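Prolyl endopeptidase (Myxococcus xanthus, PDB 2BKL) probably cleaves oligopeptides on the carboxyl side of proline and, much less readily, of alanine, as a serine peptidase of the S9A family. Local coordinates at residues A[509-512]-A[513-516]. Numbering follows the deposited sequence.
Sequences FHAA and AEYL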
# COMPACT_ATOMS: atom_id res chain seq x y z
N PHE A 509 19.15 2.04 3.95
CA PHE A 509 18.75 0.96 4.87
C PHE A 509 19.95 0.34 5.55
O PHE A 509 19.89 0.08 6.76
CB PHE A 509 17.97 -0.09 4.08
CG PHE A 509 17.06 -0.98 4.91
CD1 PHE A 509 16.07 -0.46 5.71
CD2 PHE A 509 17.20 -2.34 4.88
CE1 PHE A 509 15.20 -1.28 6.41
CE2 PHE A 509 16.34 -3.17 5.58
CZ PHE A 509 15.34 -2.62 6.36
N HIS A 510 21.03 0.07 4.80
CA HIS A 510 22.24 -0.42 5.45
C HIS A 510 22.68 0.56 6.57
O HIS A 510 23.09 0.13 7.64
CB HIS A 510 23.40 -0.57 4.51
CG HIS A 510 23.22 -1.56 3.40
ND1 HIS A 510 22.88 -2.88 3.62
CD2 HIS A 510 23.44 -1.44 2.07
CE1 HIS A 510 22.87 -3.51 2.46
NE2 HIS A 510 23.19 -2.66 1.50
N ALA A 511 22.60 1.86 6.32
CA ALA A 511 23.01 2.86 7.30
C ALA A 511 22.09 2.86 8.51
O ALA A 511 22.56 3.14 9.62
CB ALA A 511 23.08 4.23 6.64
N ALA A 512 20.81 2.56 8.35
CA ALA A 512 19.90 2.43 9.50
C ALA A 512 20.34 1.26 10.38
O ALA A 512 20.37 1.39 11.61
CB ALA A 512 18.48 2.22 9.05
N ALA A 513 20.69 0.14 9.75
CA ALA A 513 21.15 -1.01 10.49
C ALA A 513 22.43 -0.72 11.23
O ALA A 513 22.60 -1.12 12.39
CB ALA A 513 21.35 -2.20 9.56
N GLU A 514 23.32 0.02 10.61
CA GLU A 514 24.57 0.38 11.26
C GLU A 514 24.30 1.35 12.43
O GLU A 514 24.92 1.25 13.49
CB GLU A 514 25.54 1.05 10.29
CG GLU A 514 26.13 0.09 9.26
CD GLU A 514 26.84 0.82 8.10
OE1 GLU A 514 26.43 1.93 7.69
OE2 GLU A 514 27.86 0.29 7.63
N TYR A 515 23.37 2.28 12.23
CA TYR A 515 23.02 3.25 13.28
C TYR A 515 22.49 2.54 14.54
O TYR A 515 22.87 2.87 15.65
CB TYR A 515 21.98 4.23 12.76
CG TYR A 515 21.46 5.17 13.81
CD1 TYR A 515 20.36 4.83 14.61
CD2 TYR A 515 22.05 6.39 14.06
CE1 TYR A 515 19.90 5.66 15.61
CE2 TYR A 515 21.58 7.24 15.00
CZ TYR A 515 20.48 6.90 15.78
OH TYR A 515 20.03 7.72 16.78
N LEU A 516 21.61 1.57 14.38
CA LEU A 516 21.02 0.88 15.52
C LEU A 516 22.08 0.16 16.35
O LEU A 516 21.96 0.06 17.57
CB LEU A 516 19.93 -0.07 15.06
CG LEU A 516 18.72 0.61 14.44
CD1 LEU A 516 17.85 -0.38 13.70
CD2 LEU A 516 17.89 1.29 15.51
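Glu514 lies back along the helix over His510 and Ala511. Glu514 CB sits 3.7 Å from Ala511 O and equally far from His510 O. CG is turned anti to the carbonyl carbon (chi1 -71°), which brings Glu514 CG within 3.4 Å of His510 O. The chain then runs on extended, and Glu514 CD lies 3.8 Å from His510 O. At the tip, Glu514 OE1 comes to 3.6 Å from Ala511 CA, with Ala511 CB a little farther off, at 4.2 Å. The other oxygen, OE2, forms a salt bridge with Arg546, which ties down the carboxylate end.

Beneath this side chain, Glu514 N donates to His510 O at 3.0 Å. The backbone N of Ala513, Tyr515 and Leu516 bond likewise to the carbonyl O of Phe509, Ala511 and Ala512, in that order. Leu516 CG rests 3.4 Å from Ala512 O.

Phe509 and Ala512 share a face, and both touch Leu450 of strand 448-451; Phe509 also packs on Leu538, Val539 and Ala542 of helix 534-545, and Ala512 on Tyr422 of strand 415-423. The i to i+4 bonding is that of a regular alpha-helix, here helix 503-518 packed against the mixed sheet of the alpha/beta-hydrolase domain.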